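Local coordinates for protein putative xanthine dehydrogenase YAGS fad-binding subunit (Escherichia coli, PDB 5G5G) that probably oxidises aldehydes at a molybdenum centre, as the large molybdopterin-cofactor-binding subunit of the periplasmic aldehyde oxidase, at residues A86-L100 with L246-A258. Residues are numbered along the deposited sequence; the frame is centred on the assembly and turned at random. Where two conformers were deposited one is given.
Unlike the reference sequence in segment 86-100: V88 (reference Ala). With MOS (dioxothiomolybdenum(VI) ion), chain Z.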
ATOM      1  N   ALA C  86      -9.890  32.351  -2.485  1.00 21.90           N
ATOM      2  CA  ALA C  86     -10.781  31.436  -3.203  1.00 23.30           C
ATOM      3  C   ALA C  86     -12.281  31.854  -3.155  1.00 25.54           C
ATOM      4  O   ALA C  86     -13.060  31.364  -3.964  1.00 26.07           O
ATOM      5  CB  ALA C  86     -10.613  30.015  -2.688  1.00 22.82           C
ATOM      6  N   GLY C  87     -12.656  32.725  -2.220  1.00 26.84           N
ATOM      7  CA  GLY C  87     -14.057  33.141  -2.039  1.00 29.21           C
ATOM      8  C   GLY C  87     -14.774  32.195  -1.084  1.00 29.04           C
ATOM      9  O   GLY C  87     -14.252  31.158  -0.727  1.00 27.57           O
ATOM     10  N   VAL C  88     -15.990  32.549  -0.689  1.00 30.01           N
ATOM     11  CA  VAL C  88     -16.730  31.702   0.257  1.00 30.43           C
ATOM     12  C   VAL C  88     -17.003  30.344  -0.406  1.00 27.60           C
ATOM     13  O   VAL C  88     -17.348  30.277  -1.574  1.00 27.89           O
ATOM     14  CB  VAL C  88     -18.035  32.377   0.749  1.00 33.32           C
ATOM     15  CG1 VAL C  88     -17.737  33.782   1.244  1.00 35.07           C
ATOM     16  CG2 VAL C  88     -19.079  32.396  -0.356  1.00 35.52           C
ATOM     17  N   LEU C  89     -16.798  29.284   0.343  1.00 26.06           N
ATOM     18  CA  LEU C  89     -17.031  27.949  -0.147  1.00 24.80           C
ATOM     19  C   LEU C  89     -18.127  27.288   0.658  1.00 24.77           C
ATOM     20  O   LEU C  89     -18.351  27.642   1.800  1.00 25.52           O
ATOM     21  CB  LEU C  89     -15.764  27.103  -0.051  1.00 24.05           C
ATOM     22  CG  LEU C  89     -14.591  27.640  -0.841  1.00 23.71           C
ATOM     23  CD1 LEU C  89     -13.362  26.762  -0.587  1.00 23.62           C
ATOM     24  CD2 LEU C  89     -14.916  27.681  -2.319  1.00 24.13           C
ATOM     25  N   GLY C  90     -18.812  26.338   0.043  1.00 23.94           N
ATOM     26  CA  GLY C  90     -19.663  25.430   0.790  1.00 24.58           C
ATOM     27  C   GLY C  90     -18.851  24.284   1.369  1.00 24.61           C
ATOM     28  O   GLY C  90     -17.639  24.253   1.279  1.00 22.63           O
ATOM     29  N   LYS C  91     -19.550  23.310   1.954  1.00 24.72           N
ATOM     30  CA  LYS C  91     -18.922  22.102   2.422  1.00 24.62           C
ATOM     31  C   LYS C  91     -19.799  20.914   2.035  1.00 23.81           C
ATOM     32  O   LYS C  91     -21.020  20.938   2.215  1.00 23.39           O
ATOM     33  CB  LYS C  91     -18.686  22.125   3.907  1.00 26.73           C
ATOM     34  CG  LYS C  91     -17.900  20.918   4.403  1.00 28.67           C
ATOM     35  CD  LYS C  91     -16.750  21.353   5.289  1.00 32.44           C
ATOM     36  CE  LYS C  91     -16.446  20.429   6.428  1.00 33.20           C
ATOM     37  NZ  LYS C  91     -17.654  20.178   7.289  1.00 33.10           N
ATOM     38  N   GLY C  92     -19.154  19.903   1.480  1.00 22.12           N
ATOM     39  CA  GLY C  92     -19.862  18.729   1.050  1.00 22.35           C
ATOM     40  C   GLY C  92     -20.345  17.950   2.243  1.00 22.95           C
ATOM     41  O   GLY C  92     -19.742  17.986   3.315  1.00 22.04           O
ATOM     42  N   ASP C  93     -21.426  17.195   2.051  1.00 23.72           N
ATOM     43  CA  ASP C  93     -22.004  16.404   3.149  1.00 25.52           C
ATOM     44  C   ASP C  93     -21.137  15.235   3.667  1.00 22.55           C
ATOM     45  O   ASP C  93     -21.365  14.734   4.760  1.00 22.68           O
ATOM     46  CB  ASP C  93     -23.376  15.880   2.711  1.00 28.89           C
ATOM     47  CG  ASP C  93     -24.429  16.997   2.631  1.00 33.68           C
ATOM     48  OD1 ASP C  93     -24.156  18.175   3.003  1.00 39.40           O
ATOM     49  OD2 ASP C  93     -25.543  16.682   2.196  1.00 38.89           O
ATOM     50  N   LYS C  94     -20.135  14.833   2.903  1.00 20.97           N
ATOM     51  CA  LYS C  94     -19.291  13.718   3.279  1.00 20.00           C
ATOM     52  C   LYS C  94     -17.894  14.179   3.690  1.00 18.52           C
ATOM     53  O   LYS C  94     -16.981  13.347   3.812  1.00 18.69           O
ATOM     54  CB  LYS C  94     -19.162  12.762   2.108  1.00 21.53           C
ATOM     55  CG  LYS C  94     -20.452  12.227   1.523  1.00 24.31           C
ATOM     56  CD  LYS C  94     -21.006  11.126   2.346  1.00 25.83           C
ATOM     57  CE  LYS C  94     -22.045  10.302   1.546  1.00 26.56           C
ATOM     58  NZ  LYS C  94     -23.189  11.113   1.121  1.00 28.04           N
ATOM     59  N   ASN C  95     -17.704  15.483   3.849  1.00 17.30           N
ATOM     60  CA  ASN C  95     -16.435  16.040   4.368  1.00 17.06           C
ATOM     61  C   ASN C  95     -16.640  16.555   5.765  1.00 17.46           C
ATOM     62  O   ASN C  95     -17.452  17.431   5.948  1.00 18.69           O
ATOM     63  CB  ASN C  95     -15.932  17.176   3.471  1.00 16.97           C
ATOM     64  CG  ASN C  95     -15.533  16.692   2.080  1.00 16.10           C
ATOM     65  OD1 ASN C  95     -16.127  17.124   1.115  1.00 16.88           O
ATOM     66  ND2 ASN C  95     -14.545  15.783   1.975  1.00 15.55           N
ATOM     67  N   THR C  96     -15.959  15.996   6.753  1.00 17.30           N
ATOM     68  CA  THR C  96     -15.985  16.530   8.101  1.00 18.34           C
ATOM     69  C   THR C  96     -14.963  17.667   8.181  1.00 18.10           C
ATOM     70  O   THR C  96     -15.357  18.804   8.398  1.00 18.82           O
ATOM     71  CB  THR C  96     -15.662  15.474   9.172  1.00 19.09           C
ATOM     72  OG1 THR C  96     -16.634  14.432   9.060  1.00 21.82           O
ATOM     73  CG2 THR C  96     -15.690  16.052  10.559  1.00 19.97           C
ATOM     74  N   ALA C  97     -13.684  17.359   7.998  1.00 17.09           N
ATOM     75  CA  ALA C  97     -12.695  18.410   7.866  1.00 17.28           C
ATOM     76  C   ALA C  97     -12.917  19.204   6.585  1.00 16.94           C
ATOM     77  O   ALA C  97     -13.203  18.667   5.503  1.00 15.83           O
ATOM     78  CB  ALA C  97     -11.294  17.801   7.836  1.00 17.03           C
ATOM     79  N   ARG C  98     -12.696  20.511   6.657  1.00 17.98           N
ATOM     80  CA  ARG C  98     -12.692  21.298   5.438  1.00 18.17           C
ATOM     81  C   ARG C  98     -11.575  20.859   4.544  1.00 16.78           C
ATOM     82  O   ARG C  98     -10.477  20.574   4.991  1.00 15.71           O
ATOM     83  CB  ARG C  98     -12.489  22.768   5.763  1.00 21.19           C
ATOM     84  CG  ARG C  98     -13.696  23.418   6.434  1.00 25.10           C
ATOM     85  CD  ARG C  98     -13.566  24.955   6.538  1.00 29.37           C
ATOM     86  NE  ARG C  98     -14.819  25.431   7.139  1.00 36.62           N
ATOM     87  CZ  ARG C  98     -16.023  25.513   6.509  1.00 43.24           C
ATOM     88  NH1 ARG C  98     -16.181  25.248   5.208  1.00 43.79           N
ATOM     89  NH2 ARG C  98     -17.108  25.898   7.191  1.00 50.95           N
ATOM     90  N   LEU C  99     -11.833  20.882   3.243  1.00 16.23           N
ATOM     91  CA  LEU C  99     -10.805  20.483   2.256  1.00 14.82           C
ATOM     92  C   LEU C  99      -9.791  21.627   2.013  1.00 15.18           C
ATOM     93  O   LEU C  99      -8.692  21.367   1.548  1.00 15.49           O
ATOM     94  CB  LEU C  99     -11.424  20.064   0.944  1.00 14.52           C
ATOM     95  CG  LEU C  99     -12.314  18.824   1.072  1.00 14.09           C
ATOM     96  CD1 LEU C  99     -12.939  18.551  -0.273  1.00 14.06           C
ATOM     97  CD2 LEU C  99     -11.495  17.641   1.544  1.00 14.10           C
ATOM     98  N   LEU C 100     -10.152  22.850   2.343  1.00 15.86           N
ATOM     99  CA  LEU C 100      -9.196  23.967   2.277  1.00 16.87           C
ATOM    100  C   LEU C 100      -9.271  24.670   3.628  1.00 17.69           C
ATOM    101  O   LEU C 100     -10.340  25.251   3.978  1.00 17.80           O
ATOM    102  CB  LEU C 100      -9.563  24.917   1.153  1.00 17.40           C
ATOM    103  CG  LEU C 100      -8.711  26.170   1.020  1.00 18.25           C
ATOM    104  CD1 LEU C 100      -7.233  25.827   0.826  1.00 18.23           C
ATOM    105  CD2 LEU C 100      -9.165  26.924  -0.214  1.00 18.76           C
ATOM    106  N   LEU C 246     -13.926   7.330  -1.629  1.00 10.15           N
ATOM    107  CA  LEU C 246     -15.360   7.498  -1.608  1.00 10.50           C
ATOM    108  C   LEU C 246     -15.828   8.908  -1.693  1.00 11.08           C
ATOM    109  O   LEU C 246     -16.944   9.139  -2.124  1.00 11.80           O
ATOM    110  CB  LEU C 246     -15.974   6.957  -0.295  1.00 10.36           C
ATOM    111  CG  LEU C 246     -16.010   5.452  -0.147  1.00 10.67           C
ATOM    112  CD1 LEU C 246     -16.230   5.096   1.299  1.00 10.70           C
ATOM    113  CD2 LEU C 246     -17.072   4.866  -1.047  1.00 11.30           C
ATOM    114  N   PHE C 247     -15.014   9.862  -1.194  1.00 11.13           N
ATOM    115  CA  PHE C 247     -15.449  11.210  -1.015  1.00 11.83           C
ATOM    116  C   PHE C 247     -14.563  12.197  -1.774  1.00 12.15           C
ATOM    117  O   PHE C 247     -13.384  11.945  -2.061  1.00 11.99           O
ATOM    118  CB  PHE C 247     -15.389  11.541   0.480  1.00 12.26           C
ATOM    119  CG  PHE C 247     -15.924  10.446   1.352  1.00 12.81           C
ATOM    120  CD1 PHE C 247     -17.229  10.056   1.230  1.00 13.50           C
ATOM    121  CD2 PHE C 247     -15.085   9.783   2.269  1.00 12.93           C
ATOM    122  CE1 PHE C 247     -17.744   9.029   2.024  1.00 14.69           C
ATOM    123  CE2 PHE C 247     -15.602   8.757   3.050  1.00 13.70           C
ATOM    124  CZ  PHE C 247     -16.918   8.380   2.923  1.00 13.95           C
ATOM    125  N   LEU C 248     -15.097  13.363  -2.003  1.00 12.36           N
ATOM    126  CA  LEU C 248     -14.287  14.515  -2.462  1.00 12.92           C
ATOM    127  C   LEU C 248     -13.084  14.790  -1.549  1.00 12.95           C
ATOM    128  O   LEU C 248     -13.254  14.935  -0.311  1.00 13.40           O
ATOM    129  CB  LEU C 248     -15.179  15.747  -2.486  1.00 13.10           C
ATOM    130  CG  LEU C 248     -14.641  16.937  -3.282  1.00 13.45           C
ATOM    131  CD1 LEU C 248     -14.753  16.580  -4.758  1.00 13.69           C
ATOM    132  CD2 LEU C 248     -15.478  18.138  -2.926  1.00 13.84           C
ATOM    133  N   ARG C 249     -11.882  14.914  -2.153  1.00 12.39           N
ATOM    134  CA  ARG C 249     -10.676  15.265  -1.413  1.00 12.56           C
ATOM    135  C   ARG C 249     -10.056  16.588  -1.979  1.00 12.87           C
ATOM    136  O   ARG C 249     -10.564  17.162  -2.945  1.00 12.72           O
ATOM    137  CB  ARG C 249      -9.686  14.118  -1.500  1.00 12.30           C
ATOM    138  CG  ARG C 249     -10.219  12.792  -0.964  1.00 12.85           C
ATOM    139  CD  ARG C 249      -9.573  12.359   0.374  1.00 13.02           C
ATOM    140  NE  ARG C 249      -9.873  13.303   1.418  1.00 14.01           N
ATOM    141  CZ  ARG C 249     -10.972  13.314   2.170  1.00 14.88           C
ATOM    142  NH1 ARG C 249     -11.922  12.397   2.012  1.00 14.81           N
ATOM    143  NH2 ARG C 249     -11.134  14.257   3.079  1.00 14.70           N
ATOM    144  N   SER C 250      -8.975  17.038  -1.340  1.00 13.30           N
ATOM    145  CA  SER C 250      -8.400  18.354  -1.585  0.50 13.58           C
ATOM    146  C   SER C 250      -7.921  18.513  -3.044  1.00 14.14           C
ATOM    147  O   SER C 250      -7.921  19.627  -3.579  1.00 14.72           O
ATOM    148  CB  SER C 250      -7.261  18.609  -0.610  0.50 13.63           C
ATOM    149  OG  SER C 250      -6.229  17.632  -0.731  0.50 12.68           O
ATOM    150  N   ASP C 251      -7.472  17.411  -3.661  1.00 14.35           N
ATOM    151  CA  ASP C 251      -7.001  17.493  -5.077  1.00 14.49           C
ATOM    152  C   ASP C 251      -8.082  18.037  -6.051  1.00 14.55           C
ATOM    153  O   ASP C 251      -7.797  18.823  -6.961  1.00 14.30           O
ATOM    154  CB  ASP C 251      -6.514  16.137  -5.586  1.00 14.90           C
ATOM    155  CG  ASP C 251      -7.608  15.056  -5.531  1.00 15.16           C
ATOM    156  OD1 ASP C 251      -8.195  14.877  -4.437  1.00 14.95           O
ATOM    157  OD2 ASP C 251      -7.889  14.420  -6.592  1.00 15.93           O
ATOM    158  N   ALA C 252      -9.288  17.512  -5.913  1.00 14.43           N
ATOM    159  CA  ALA C 252     -10.420  17.855  -6.757  1.00 14.57           C
ATOM    160  C   ALA C 252     -10.846  19.316  -6.549  1.00 15.06           C
ATOM    161  O   ALA C 252     -11.049  20.072  -7.509  1.00 14.31           O
ATOM    162  CB  ALA C 252     -11.554  16.901  -6.438  1.00 14.90           C
ATOM    163  N   LEU C 253     -11.062  19.691  -5.298  1.00 14.27           N
ATOM    164  CA  LEU C 253     -11.406  21.047  -4.986  1.00 15.36           C
ATOM    165  C   LEU C 253     -10.350  22.012  -5.501  1.00 15.08           C
ATOM    166  O   LEU C 253     -10.674  22.994  -6.192  1.00 15.57           O
ATOM    167  CB  LEU C 253     -11.604  21.257  -3.494  1.00 15.49           C
ATOM    168  CG  LEU C 253     -11.933  22.709  -3.138  1.00 16.44           C
ATOM    169  CD1 LEU C 253     -13.188  23.201  -3.822  1.00 16.80           C
ATOM    170  CD2 LEU C 253     -12.073  22.888  -1.647  1.00 17.17           C
ATOM    171  N   LEU C 254      -9.087  21.723  -5.196  1.00 14.47           N
ATOM    172  CA  LEU C 254      -8.035  22.713  -5.522  1.00 15.19           C
ATOM    173  C   LEU C 254      -7.828  22.782  -7.025  1.00 14.37           C
ATOM    174  O   LEU C 254      -7.612  23.896  -7.579  1.00 14.22           O
ATOM    175  CB  LEU C 254      -6.753  22.424  -4.759  1.00 16.44           C
ATOM    176  CG  LEU C 254      -6.916  22.835  -3.275  1.00 18.48           C
ATOM    177  CD1 LEU C 254      -5.795  22.250  -2.488  1.00 20.64           C
ATOM    178  CD2 LEU C 254      -6.857  24.320  -3.074  1.00 19.65           C
ATOM    179  N   ALA C 255      -7.904  21.652  -7.729  1.00 13.09           N
ATOM    180  CA  ALA C 255      -7.805  21.691  -9.192  1.00 13.05           C
ATOM    181  C   ALA C 255      -8.853  22.609  -9.777  1.00 13.40           C
ATOM    182  O   ALA C 255      -8.570  23.460 -10.646  1.00 13.05           O
ATOM    183  CB  ALA C 255      -7.923  20.290  -9.795  1.00 13.07           C
ATOM    184  N   ALA C 256     -10.080  22.435  -9.304  1.00 13.38           N
ATOM    185  CA  ALA C 256     -11.219  23.204  -9.775  1.00 13.97           C
ATOM    186  C   ALA C 256     -11.079  24.711  -9.495  1.00 14.44           C
ATOM    187  O   ALA C 256     -11.243  25.561 -10.393  1.00 14.53           O
ATOM    188  CB  ALA C 256     -12.505  22.672  -9.168  1.00 14.09           C
ATOM    189  N   LEU C 257     -10.743  25.046  -8.249  1.00 14.21           N
ATOM    190  CA  LEU C 257     -10.498  26.450  -7.917  1.00 14.64           C
ATOM    191  C   LEU C 257      -9.390  27.078  -8.750  1.00 14.70           C
ATOM    192  O   LEU C 257      -9.513  28.209  -9.237  1.00 15.21           O
ATOM    193  CB  LEU C 257     -10.140  26.587  -6.440  1.00 14.52           C
ATOM    194  CG  LEU C 257     -11.309  26.269  -5.522  1.00 14.84           C
ATOM    195  CD1 LEU C 257     -10.799  26.275  -4.091  1.00 15.10           C
ATOM    196  CD2 LEU C 257     -12.406  27.295  -5.697  1.00 15.97           C
ATOM    197  N   ALA C 258      -8.289  26.344  -8.875  1.00 14.17           N
ATOM    198  CA  ALA C 258      -7.142  26.835  -9.617  1.00 14.30           C
ATOM    199  C   ALA C 258      -7.425  27.097 -11.085  1.00 14.27           C
ATOM    200  O   ALA C 258      -7.032  28.144 -11.637  1.00 14.69           O
ATOM    201  CB  ALA C 258      -5.962  25.861  -9.472  1.00 13.64           C
TER
HETATM  202 MO   MOS Z 922     -15.459   0.517   0.898  1.00 12.91          MO
HETATM  203  S   MOS Z 922     -14.733   1.325   2.946  0.60 14.31           S
HETATM  204  O1  MOS Z 922     -15.234   2.046   0.002  1.00 12.77           O
HETATM  205  O2  MOS Z 922     -17.304   0.801   1.849  1.00 14.52           O
HETATM  206  O   HOH W   1     -14.168  13.014   3.750  1.00 13.49           O
HETATM  207  O   HOH W   2     -13.015  15.960   4.683  1.00 13.89           O
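In N95, chi1 of -66° sets CG beside the backbone N, and chi2 of 118° then turns the amide toward L248, where N95 ND2 donates to L248 O at 2.8 Å, lying in the planes of both the amide and the carbonyl. Asparagine suits this place because its amide N carries two hydrogens, one for L248 O and one for water 2, which bridges to A97 O; an alanine here would probably leave L248 O without this donor and the water with one partner fewer. R249, the N-cap residue of helix 250-262, is bent at chi2 and chi3, and its NH1 donates to water 1 at 2.9 Å, which in turn donates to K94 O and so links the segments. The loop following helix 83-86 in the a/b hammerhead domain packs here on the start of a helix of the first cofactor-binding domain; L246, next to F247 in the chain, reaches the dioxothiomolybdenum ion, L246 CD1 3.5 Å from its O1. K94 crosses F247 at about a right angle, K94 CB 3.4 Å from F247 CD1, while K94 O stands over one ring face, toward the rim, and L246 CB covers the other; the K94 ammonium makes a cation-pi contact with W215. Branched leucines suit the apolar packing: L99 CD1 meets L248 CD2 at 3.7 Å, just before the helix, and L99 CB touches L253 CD2. L253 and L257 present the helix face on which L89 and L100 also pack, and A86 CB rests on L257 CD1 at 4.0 Å.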